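Local coordinates for protein binary enterotoxin of Clostridium perfringens component a (Clostridium perfringens, PDB 5WTZ) that probably transfers ADP-ribose from NAD+ to actin, as the enzymatic component of a two-part clostridial enterotoxin, at residues N124-K129 and Q202-D207; N215-V220 and I296-M301; K236-N241 and L286-I291. All blocks are in the same frame, centred on the assembly; numbering follows the deposited sequence.

Interaction 1. Residues N124-K129 and Q202-D207; sequences NNFAKK and QYAKVD
This contact belongs to the first of the two ADP-ribosyltransferase-like regions of the chain. F126 of helix 120-130 packs on A204 and V206 of strand 201-211, the middle strand of a five-stranded mixed sheet. Contact across the two segments is apolar, and all three touching residues are buried. A204 and V206 are two apart on the strand, and both send their CB toward the helix. K205 between them points away from it. F126 bridges the gap: its CA lies 9.0 Å from the CA of A204. Its CG stands anti to the backbone N (chi1 -174°), which carries the ring out from the helix to the strand. The CE2-CZ edge of the ring does the touching. CE2 of F126 meets CG2 of V206 at 3.7 Å, with the methyl group at the ring edge and near its plane. The side chains of F126 and V206 cross at about a right angle. The methyl of A204 lies farther off and comes in obliquely.

Neighbouring side chains complete the layer. F126 also touches I156 and L193 of the flanking strands, and its ring meets that of F105 edge-to-face. The contact is plain helix-on-sheet packing, away from the NAD site. CZ of F126 shares the same V206 methyl, 3.9 Å from CG2, while CE2 lies 4.3 Å from CB of A204.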
loop_
_atom_site.group_PDB
_atom_site.type_symbol
_atom_site.label_atom_id
_atom_site.label_comp_id
_atom_site.label_asym_id
_atom_site.label_seq_id
_atom_site.Cartn_x
_atom_site.Cartn_y
_atom_site.Cartn_z
ATOM N N ASN A 124 -20.686 -12.050 4.602
ATOM C CA ASN A 124 -21.274 -10.736 4.858
ATOM C C ASN A 124 -20.273 -9.828 5.549
ATOM O O ASN A 124 -20.207 -8.642 5.262
ATOM C CB ASN A 124 -22.546 -10.844 5.693
ATOM C CG ASN A 124 -23.771 -11.087 4.844
ATOM O OD1 ASN A 124 -23.821 -10.689 3.679
ATOM N ND2 ASN A 124 -24.756 -11.770 5.409
ATOM N N ASN A 125 -19.490 -10.389 6.460
ATOM C CA ASN A 125 -18.436 -9.619 7.096
ATOM C C ASN A 125 -17.365 -9.243 6.081
ATOM O O ASN A 125 -16.797 -8.149 6.130
ATOM C CB ASN A 125 -17.825 -10.397 8.268
ATOM C CG ASN A 125 -18.776 -10.506 9.453
ATOM O OD1 ASN A 125 -19.665 -9.675 9.629
ATOM N ND2 ASN A 125 -18.576 -11.517 10.277
ATOM N N PHE A 126 -17.107 -10.153 5.151
ATOM C CA PHE A 126 -16.115 -9.942 4.104
ATOM C C PHE A 126 -16.559 -8.797 3.204
ATOM O O PHE A 126 -15.749 -7.949 2.838
ATOM C CB PHE A 126 -15.903 -11.231 3.302
ATOM C CG PHE A 126 -14.789 -11.162 2.279
ATOM C CD1 PHE A 126 -13.470 -10.965 2.662
ATOM C CD2 PHE A 126 -15.068 -11.362 0.930
ATOM C CE1 PHE A 126 -12.440 -10.930 1.706
ATOM C CE2 PHE A 126 -14.056 -11.314 -0.030
ATOM C CZ PHE A 126 -12.735 -11.123 0.360
ATOM N N ALA A 127 -17.846 -8.755 2.881
ATOM C CA ALA A 127 -18.410 -7.654 2.096
ATOM C C ALA A 127 -18.109 -6.291 2.723
ATOM O O ALA A 127 -17.741 -5.346 2.027
ATOM C CB ALA A 127 -19.913 -7.836 1.923
ATOM N N LYS A 128 -18.252 -6.189 4.042
ATOM C CA LYS A 128 -17.996 -4.933 4.709
ATOM C C LYS A 128 -16.497 -4.625 4.690
ATOM O O LYS A 128 -16.088 -3.489 4.393
ATOM C CB LYS A 128 -18.530 -4.968 6.145
ATOM C CG LYS A 128 -20.048 -5.024 6.230
ATOM C CD LYS A 128 -20.538 -5.073 7.675
ATOM C CE LYS A 128 -22.065 -5.141 7.754
ATOM N NZ LYS A 128 -22.728 -3.923 7.193
ATOM N N LYS A 129 -15.684 -5.640 4.977
ATOM C CA LYS A 129 -14.242 -5.466 5.090
ATOM C C LYS A 129 -13.600 -4.986 3.778
ATOM O O LYS A 129 -12.713 -4.131 3.812
ATOM C CB LYS A 129 -13.581 -6.768 5.550
ATOM C CG LYS A 129 -12.061 -6.681 5.679
ATOM C CD LYS A 129 -11.635 -5.577 6.654
ATOM C CE LYS A 129 -10.099 -5.425 6.713
ATOM N NZ LYS A 129 -9.467 -5.041 5.415
ATOM N N GLN A 202 -17.415 -23.761 -3.665
ATOM C CA GLN A 202 -17.706 -22.332 -3.656
ATOM C C GLN A 202 -16.504 -21.481 -3.260
ATOM O O GLN A 202 -15.783 -21.795 -2.315
ATOM C CB GLN A 202 -18.873 -22.030 -2.716
ATOM C CG GLN A 202 -20.205 -22.548 -3.224
ATOM C CD GLN A 202 -21.376 -22.139 -2.345
ATOM O OE1 GLN A 202 -21.197 -21.483 -1.316
ATOM N NE2 GLN A 202 -22.585 -22.537 -2.747
ATOM N N TYR A 203 -16.317 -20.388 -3.987
ATOM C CA TYR A 203 -15.288 -19.420 -3.678
ATOM C C TYR A 203 -15.928 -18.047 -3.612
ATOM O O TYR A 203 -16.926 -17.795 -4.283
ATOM C CB TYR A 203 -14.180 -19.434 -4.734
ATOM C CG TYR A 203 -13.446 -20.748 -4.880
ATOM C CD1 TYR A 203 -13.957 -21.770 -5.686
ATOM C CD2 TYR A 203 -12.233 -20.969 -4.224
ATOM C CE1 TYR A 203 -13.281 -22.984 -5.832
ATOM C CE2 TYR A 203 -11.557 -22.177 -4.362
ATOM C CZ TYR A 203 -12.084 -23.179 -5.168
ATOM O OH TYR A 203 -11.419 -24.378 -5.315
ATOM N N ALA A 204 -15.357 -17.159 -2.809
ATOM C CA ALA A 204 -15.770 -15.766 -2.814
ATOM C C ALA A 204 -15.129 -15.063 -4.011
ATOM O O ALA A 204 -13.904 -14.919 -4.068
ATOM C CB ALA A 204 -15.383 -15.082 -1.505
ATOM N N LYS A 205 -15.947 -14.660 -4.978
ATOM C CA LYS A 205 -15.437 -13.978 -6.157
ATOM C C LYS A 205 -15.449 -12.459 -5.958
ATOM O O LYS A 205 -16.506 -11.827 -5.866
ATOM C CB LYS A 205 -16.244 -14.369 -7.387
ATOM C CG LYS A 205 -15.777 -13.741 -8.682
ATOM C CD LYS A 205 -16.757 -14.054 -9.785
ATOM C CE LYS A 205 -16.602 -13.114 -10.959
ATOM N NZ LYS A 205 -17.680 -13.333 -11.967
ATOM N N VAL A 206 -14.258 -11.883 -5.905
ATOM C CA VAL A 206 -14.096 -10.439 -5.813
ATOM C C VAL A 206 -13.881 -9.870 -7.213
ATOM O O VAL A 206 -12.861 -10.149 -7.858
ATOM C CB VAL A 206 -12.908 -10.058 -4.895
ATOM C CG1 VAL A 206 -12.721 -8.544 -4.836
ATOM C CG2 VAL A 206 -13.118 -10.613 -3.491
ATOM N N ASP A 207 -14.861 -9.126 -7.703
ATOM C CA ASP A 207 -14.650 -8.322 -8.895
ATOM C C ASP A 207 -13.912 -7.073 -8.440
ATOM O O ASP A 207 -14.241 -6.498 -7.396
ATOM C CB ASP A 207 -15.964 -7.946 -9.580
ATOM C CG ASP A 207 -16.637 -9.134 -10.266
ATOM O OD1 ASP A 207 -15.935 -10.034 -10.777
ATOM O OD2 ASP A 207 -17.880 -9.152 -10.314
#

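Interaction 2. Residues N215-V220 and I296-M301; sequences NFENDV and ITYRRM. With NAD (nicotinamide-adenine-dinucleotide), chain B.
N215 and Y298 join the linker before helix 220-237 to strand 295-301, an edge strand of the second ADP-ribosyltransferase-like sheet. The linker makes a type II' beta turn from F216 to D219, closed by a bond from D219 N to F216 O.

The direct hydrogen bond runs from Y298 OH to N215 OD1, 2.6 Å apart. The hydroxyl lies in the carbonyl plane, on a lone pair, with a C=O...donor angle of 111°. N215 reaches it with CG anti to the backbone N (chi1 -175°). OD1 of N215 sits at the edge of the tyrosine ring.

Two waters add bridges. One gives protons to Y298 OH and to E217 OE2, and accepts from N215 ND2. E217 OE2 also forms a salt bridge with K60. The other water links F216 N to I296 O.

Van der Waals contact is limited. CB of I296 lies 3.7 Å from CG of N215 and 3.8 Å from CB of N215.

Farther along the strand is the NAD pocket. R299 is extended from CG to NE, and E305 forms a salt bridge with NE. R299 NH2 makes a weak hydrogen bond to O2A of NAD. The firmer bond joins R299 NH1 to NAD O1N at 2.9 Å, with an N-H...acceptor angle of 142°.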
loop_
_atom_site.group_PDB
_atom_site.type_symbol
_atom_site.label_atom_id
_atom_site.label_comp_id
_atom_site.label_asym_id
_atom_site.label_seq_id
_atom_site.Cartn_x
_atom_site.Cartn_y
_atom_site.Cartn_z
ATOM N N ASN A 215 1.270 7.785 -5.030
ATOM C CA ASN A 215 2.106 7.161 -4.014
ATOM C C ASN A 215 3.553 7.344 -4.442
ATOM O O ASN A 215 4.026 6.660 -5.345
ATOM C CB ASN A 215 1.750 5.678 -3.860
ATOM C CG ASN A 215 2.512 5.003 -2.732
ATOM O OD1 ASN A 215 3.421 5.594 -2.128
ATOM N ND2 ASN A 215 2.173 3.740 -2.465
ATOM N N PHE A 216 4.254 8.284 -3.820
ATOM C CA PHE A 216 5.591 8.638 -4.293
ATOM C C PHE A 216 6.658 7.593 -3.962
ATOM O O PHE A 216 7.674 7.520 -4.652
ATOM C CB PHE A 216 5.990 10.005 -3.728
ATOM C CG PHE A 216 5.089 11.105 -4.188
ATOM C CD1 PHE A 216 4.934 11.348 -5.545
ATOM C CD2 PHE A 216 4.388 11.880 -3.283
ATOM C CE1 PHE A 216 4.093 12.347 -5.990
ATOM C CE2 PHE A 216 3.541 12.885 -3.725
ATOM C CZ PHE A 216 3.398 13.114 -5.080
ATOM N N GLU A 217 6.398 6.773 -2.940
ATOM C CA GLU A 217 7.367 5.797 -2.406
ATOM C C GLU A 217 8.760 6.438 -2.223
ATOM O O GLU A 217 8.947 7.153 -1.236
ATOM C CB GLU A 217 7.408 4.526 -3.288
ATOM C CG GLU A 217 6.056 3.774 -3.213
ATOM C CD GLU A 217 6.073 2.364 -3.784
ATOM O OE1 GLU A 217 6.926 2.066 -4.637
ATOM O OE2 GLU A 217 5.218 1.562 -3.373
ATOM N N ASN A 218 9.715 6.206 -3.133
ATOM C CA ASN A 218 11.076 6.764 -2.986
ATOM C C ASN A 218 11.343 7.967 -3.896
ATOM O O ASN A 218 12.460 8.514 -3.914
ATOM C CB ASN A 218 12.155 5.700 -3.261
ATOM C CG ASN A 218 12.077 4.511 -2.308
ATOM O OD1 ASN A 218 12.138 3.366 -2.740
ATOM N ND2 ASN A 218 11.960 4.782 -1.012
ATOM N N ASP A 219 10.321 8.384 -4.641
ATOM C CA ASP A 219 10.464 9.443 -5.646
ATOM C C ASP A 219 10.452 10.825 -4.995
ATOM O O ASP A 219 9.402 11.450 -4.917
ATOM C CB ASP A 219 9.328 9.340 -6.673
ATOM C CG ASP A 219 9.559 10.191 -7.918
ATOM O OD1 ASP A 219 10.491 11.029 -7.942
ATOM O OD2 ASP A 219 8.774 10.024 -8.881
ATOM N N VAL A 220 11.612 11.290 -4.537
ATOM C CA VAL A 220 11.705 12.580 -3.844
ATOM C C VAL A 220 11.369 13.766 -4.744
ATOM O O VAL A 220 10.816 14.767 -4.273
ATOM C CB VAL A 220 13.121 12.822 -3.239
ATOM C CG1 VAL A 220 13.457 11.749 -2.222
ATOM C CG2 VAL A 220 14.187 12.878 -4.320
ATOM N N ILE A 296 -1.221 8.583 -0.882
ATOM C CA ILE A 296 -0.668 7.672 0.111
ATOM C C ILE A 296 0.414 8.405 0.921
ATOM O O ILE A 296 1.292 9.053 0.349
ATOM C CB ILE A 296 -0.063 6.408 -0.546
ATOM C CG1 ILE A 296 -1.154 5.601 -1.279
ATOM C CG2 ILE A 296 0.668 5.585 0.509
ATOM C CD1 ILE A 296 -2.405 5.319 -0.410
ATOM N N THR A 297 0.354 8.325 2.249
ATOM C CA THR A 297 1.427 8.881 3.072
ATOM C C THR A 297 1.836 7.865 4.151
ATOM O O THR A 297 1.149 6.875 4.358
ATOM C CB THR A 297 1.027 10.230 3.703
ATOM O OG1 THR A 297 2.199 10.878 4.213
ATOM C CG2 THR A 297 -0.052 10.054 4.813
ATOM N N TYR A 298 2.957 8.113 4.821
ATOM C CA TYR A 298 3.601 7.119 5.693
ATOM C C TYR A 298 3.930 7.644 7.088
ATOM O O TYR A 298 4.110 8.836 7.294
ATOM C CB TYR A 298 4.899 6.607 5.047
ATOM C CG TYR A 298 4.727 5.978 3.672
ATOM C CD1 TYR A 298 4.759 6.768 2.513
ATOM C CD2 TYR A 298 4.532 4.606 3.534
ATOM C CE1 TYR A 298 4.601 6.193 1.252
ATOM C CE2 TYR A 298 4.374 4.018 2.282
ATOM C CZ TYR A 298 4.394 4.815 1.157
ATOM O OH TYR A 298 4.244 4.220 -0.066
ATOM N N ARG A 299 4.062 6.740 8.050
ATOM C CA ARG A 299 4.449 7.161 9.393
ATOM C C ARG A 299 5.193 6.028 10.076
ATOM O O ARG A 299 4.735 4.885 10.052
ATOM C CB ARG A 299 3.226 7.566 10.231
ATOM C CG ARG A 299 3.594 8.019 11.651
ATOM C CD ARG A 299 2.373 8.527 12.445
ATOM N NE ARG A 299 2.721 8.515 13.862
ATOM C CZ ARG A 299 3.533 9.394 14.438
ATOM N NH1 ARG A 299 4.042 10.406 13.728
ATOM N NH2 ARG A 299 3.830 9.284 15.732
ATOM N N ARG A 300 6.349 6.348 10.650
ATOM C CA ARG A 300 7.050 5.436 11.540
ATOM C C ARG A 300 6.437 5.625 12.917
ATOM O O ARG A 300 6.621 6.664 13.558
ATOM C CB ARG A 300 8.548 5.719 11.512
ATOM C CG ARG A 300 9.138 5.628 10.092
ATOM C CD ARG A 300 8.864 4.244 9.480
ATOM N NE ARG A 300 9.185 4.122 8.050
ATOM C CZ ARG A 300 9.967 3.169 7.541
ATOM N NH1 ARG A 300 10.552 2.293 8.341
ATOM N NH2 ARG A 300 10.200 3.103 6.239
ATOM N N MET A 301 5.639 4.653 13.345
ATOM C CA MET A 301 4.834 4.798 14.554
ATOM C C MET A 301 5.559 4.145 15.719
ATOM O O MET A 301 6.226 3.127 15.547
ATOM C CB MET A 301 3.443 4.163 14.375
ATOM C CG MET A 301 2.721 4.519 13.062
ATOM S SD MET A 301 1.226 3.526 12.801
ATOM C CE MET A 301 0.082 4.356 13.849
HETATM P PA NAD B . 4.795 12.172 17.897
HETATM O O1A NAD B . 4.434 13.309 18.824
HETATM O O2A NAD B . 3.805 11.682 16.883
HETATM O O5B NAD B . 5.242 10.885 18.760
HETATM C C5B NAD B . 6.000 10.978 19.971
HETATM C C4B NAD B . 5.723 9.758 20.829
HETATM O O4B NAD B . 4.334 9.776 21.185
HETATM C C3B NAD B . 5.989 8.457 20.079
HETATM O O3B NAD B . 6.546 7.505 21.000
HETATM C C2B NAD B . 4.600 8.023 19.630
HETATM O O2B NAD B . 4.478 6.602 19.505
HETATM C C1B NAD B . 3.692 8.585 20.717
HETATM N N9A NAD B . 2.379 8.922 20.130
HETATM C C8A NAD B . 2.145 9.763 19.106
HETATM N N7A NAD B . 0.812 9.816 18.826
HETATM C C5A NAD B . 0.200 8.979 19.672
HETATM C C6A NAD B . -1.191 8.552 19.926
HETATM N N6A NAD B . -2.204 9.048 19.181
HETATM N N1A NAD B . -1.407 7.638 20.903
HETATM C C2A NAD B . -0.404 7.145 21.651
HETATM N N3A NAD B . 0.884 7.503 21.484
HETATM C C4A NAD B . 1.231 8.388 20.520
HETATM O O3 NAD B . 6.123 12.626 17.122
HETATM P PN NAD B . 7.163 11.736 16.278
HETATM O O1N NAD B . 6.441 11.208 15.058
HETATM O O2N NAD B . 7.874 10.804 17.231
HETATM O O5D NAD B . 8.196 12.896 15.861
HETATM C C5D NAD B . 7.767 14.083 15.194
HETATM C C4D NAD B . 8.980 14.790 14.618
HETATM O O4D NAD B . 9.445 14.075 13.472
HETATM C C3D NAD B . 8.589 16.159 14.097
HETATM O O3D NAD B . 9.780 16.967 14.064
HETATM C C2D NAD B . 8.126 15.872 12.686
HETATM O O2D NAD B . 8.295 17.009 11.833
HETATM C C1D NAD B . 8.990 14.679 12.268
HETATM N N1N NAD B . 8.268 13.673 11.461
HETATM C C2N NAD B . 8.091 12.417 11.917
HETATM C C3N NAD B . 7.407 11.472 11.142
HETATM C C7N NAD B . 7.199 10.060 11.619
HETATM O O7N NAD B . 7.161 9.775 12.822
HETATM N N7N NAD B . 7.093 9.142 10.672
HETATM C C4N NAD B . 6.917 11.807 9.886
HETATM C C5N NAD B . 7.111 13.106 9.442
HETATM C C6N NAD B . 7.793 14.016 10.254
HETATM O O HOH W 1 3.983 1.767 -1.004
HETATM O O HOH W 2 3.359 9.299 -1.339
#

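Interaction 3. Residues K236-N241 and L286-I291; sequences KELTSN and LKKRKI
R289 NE donates to a water 2.6 Å away. The same water donates to E237 OE2 at 3.1 Å, so it bridges a guanidinium and a carboxylate. It lies in the guanidinium plane, at the edge. The site is on the surface of the second ADP-ribosyltransferase-like region. There the short turn between helices 220-237 and 240-263 faces the loop after helix 272-286. E237 is poorly ordered, so its end of the bridge is less certain.

The side chain of K288 runs toward the turn, and bends at its third torsion (chi3 76°). The close approach of NZ to the E237 carbonyl is doubtful in the model. K288 NZ also forms a salt bridge with E242 OE1. E242 OE1 accepts from T239 N as well. T239 is the N-cap of helix 240-263, and its side chain caps a backbone N in the first turn. The two bonds together are consistent with a capping box, with E242 as the return partner.

L238 adds apolar contact. It touches A285 of helix 272-286, and its CD2 approaches CD of K288 at 4.2 Å.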
loop_
_atom_site.group_PDB
_atom_site.type_symbol
_atom_site.label_atom_id
_atom_site.label_comp_id
_atom_site.label_asym_id
_atom_site.label_seq_id
_atom_site.Cartn_x
_atom_site.Cartn_y
_atom_site.Cartn_z
ATOM N N LYS A 236 1.484 30.770 2.030
ATOM C CA LYS A 236 1.242 32.209 1.915
ATOM C C LYS A 236 0.121 32.702 2.817
ATOM O O LYS A 236 0.236 33.750 3.455
ATOM C CB LYS A 236 0.901 32.585 0.470
ATOM C CG LYS A 236 2.047 33.217 -0.296
ATOM C CD LYS A 236 1.622 33.615 -1.701
ATOM C CE LYS A 236 2.658 33.179 -2.720
ATOM N NZ LYS A 236 4.046 33.345 -2.212
ATOM N N GLU A 237 -0.974 31.955 2.850
ATOM C CA GLU A 237 -2.166 32.375 3.570
ATOM C C GLU A 237 -2.061 32.191 5.085
ATOM O O GLU A 237 -2.992 32.552 5.799
ATOM C CB GLU A 237 -3.389 31.606 3.069
ATOM C CG GLU A 237 -3.557 31.531 1.565
ATOM C CD GLU A 237 -5.003 31.301 1.167
ATOM O OE1 GLU A 237 -5.902 31.587 1.990
ATOM O OE2 GLU A 237 -5.239 30.808 0.044
ATOM N N LEU A 238 -0.966 31.615 5.584
ATOM C CA LEU A 238 -0.862 31.394 7.031
ATOM C C LEU A 238 -0.765 32.720 7.779
ATOM O O LEU A 238 -0.018 33.604 7.358
ATOM C CB LEU A 238 0.341 30.530 7.386
ATOM C CG LEU A 238 0.316 29.053 6.993
ATOM C CD1 LEU A 238 1.461 28.316 7.655
ATOM C CD2 LEU A 238 -1.029 28.391 7.331
ATOM N N THR A 239 -1.516 32.866 8.877
ATOM C CA THR A 239 -1.291 33.996 9.777
ATOM C C THR A 239 0.085 33.827 10.414
ATOM O O THR A 239 0.617 32.708 10.451
ATOM C CB THR A 239 -2.354 34.118 10.894
ATOM O OG1 THR A 239 -2.254 32.995 11.777
ATOM C CG2 THR A 239 -3.763 34.213 10.318
ATOM N N SER A 240 0.656 34.924 10.907
ATOM C CA SER A 240 1.985 34.870 11.495
ATOM C C SER A 240 1.986 33.901 12.684
ATOM O O SER A 240 2.942 33.149 12.860
ATOM C CB SER A 240 2.472 36.270 11.898
ATOM O OG SER A 240 1.533 36.972 12.690
ATOM N N ASN A 241 0.903 33.880 13.461
ATOM C CA ASN A 241 0.795 32.936 14.580
ATOM C C ASN A 241 0.624 31.476 14.138
ATOM O O ASN A 241 1.115 30.558 14.800
ATOM C CB ASN A 241 -0.360 33.323 15.508
ATOM C CG ASN A 241 0.013 34.434 16.482
ATOM O OD1 ASN A 241 0.928 35.214 16.229
ATOM N ND2 ASN A 241 -0.697 34.504 17.603
ATOM N N LEU A 286 -4.348 23.829 9.513
ATOM C CA LEU A 286 -4.474 22.586 8.769
ATOM C C LEU A 286 -5.841 22.454 8.071
ATOM O O LEU A 286 -6.050 21.546 7.277
ATOM C CB LEU A 286 -4.231 21.401 9.705
ATOM C CG LEU A 286 -2.828 21.338 10.296
ATOM C CD1 LEU A 286 -2.655 20.205 11.302
ATOM C CD2 LEU A 286 -1.792 21.208 9.182
ATOM N N LYS A 287 -6.750 23.381 8.344
ATOM C CA LYS A 287 -8.061 23.396 7.703
ATOM C C LYS A 287 -8.083 24.328 6.491
ATOM O O LYS A 287 -9.109 24.455 5.821
ATOM C CB LYS A 287 -9.154 23.838 8.695
ATOM C CG LYS A 287 -9.378 22.877 9.863
ATOM C CD LYS A 287 -10.419 23.451 10.800
ATOM C CE LYS A 287 -10.840 22.415 11.834
ATOM N NZ LYS A 287 -9.769 22.182 12.823
ATOM N N LYS A 288 -6.963 24.984 6.203
ATOM C CA LYS A 288 -6.983 26.092 5.240
ATOM C C LYS A 288 -6.858 25.634 3.778
ATOM O O LYS A 288 -7.286 26.344 2.861
ATOM C CB LYS A 288 -5.893 27.114 5.584
ATOM C CG LYS A 288 -6.232 27.915 6.843
ATOM C CD LYS A 288 -5.204 28.963 7.189
ATOM C CE LYS A 288 -5.307 30.164 6.284
ATOM N NZ LYS A 288 -4.493 31.295 6.828
ATOM N N ARG A 289 -6.290 24.460 3.550
ATOM C CA ARG A 289 -6.289 23.912 2.205
ATOM C C ARG A 289 -6.337 22.393 2.246
ATOM O O ARG A 289 -5.314 21.742 2.463
ATOM C CB ARG A 289 -5.067 24.390 1.421
ATOM C CG ARG A 289 -5.007 23.844 0.000
ATOM C CD ARG A 289 -3.779 24.353 -0.727
ATOM N NE ARG A 289 -4.006 25.631 -1.401
ATOM C CZ ARG A 289 -4.107 25.778 -2.721
ATOM N NH1 ARG A 289 -3.989 24.726 -3.520
ATOM N NH2 ARG A 289 -4.317 26.978 -3.241
ATOM N N LYS A 290 -7.538 21.843 2.065
ATOM C CA LYS A 290 -7.773 20.401 2.106
ATOM C C LYS A 290 -6.935 19.674 1.080
ATOM O O LYS A 290 -6.695 20.187 -0.014
ATOM C CB LYS A 290 -9.246 20.081 1.861
ATOM C CG LYS A 290 -10.149 20.457 3.022
ATOM C CD LYS A 290 -11.580 20.233 2.629
ATOM C CE LYS A 290 -12.545 20.427 3.794
ATOM N NZ LYS A 290 -12.424 19.325 4.791
ATOM N N ILE A 291 -6.480 18.479 1.449
ATOM C CA ILE A 291 -5.773 17.600 0.512
ATOM C C ILE A 291 -6.553 17.518 -0.814
ATOM O O ILE A 291 -7.716 17.125 -0.831
ATOM C CB ILE A 291 -5.580 16.197 1.131
ATOM C CG1 ILE A 291 -4.677 16.281 2.364
ATOM C CG2 ILE A 291 -4.990 15.214 0.120
ATOM C CD1 ILE A 291 -3.203 16.480 2.055
HETATM O O HOH W 3 -4.965 27.737 -0.148
#

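From the N terminus, interaction 1 comes first. It closes a loop of 72 residues, 35 of them in strands, and sets helix 120-130 on the first sheet. Strand 201-211 then leads into the linker where interaction 2 opens. Interaction 2 closes 75 mostly helical residues by returning to strand 295-301. Interaction 3 is nested inside that loop and joins the 236-241 turn to 286-291. Thus interactions 1 and 2 lie in series, and no contacts cross. Interaction 2 ties the linker to the second sheet, whose strand runs on to NAD. Interactions 2 and 3 have centres about 22 Å apart; centres of interactions 1 and 3 are about 42 Å apart.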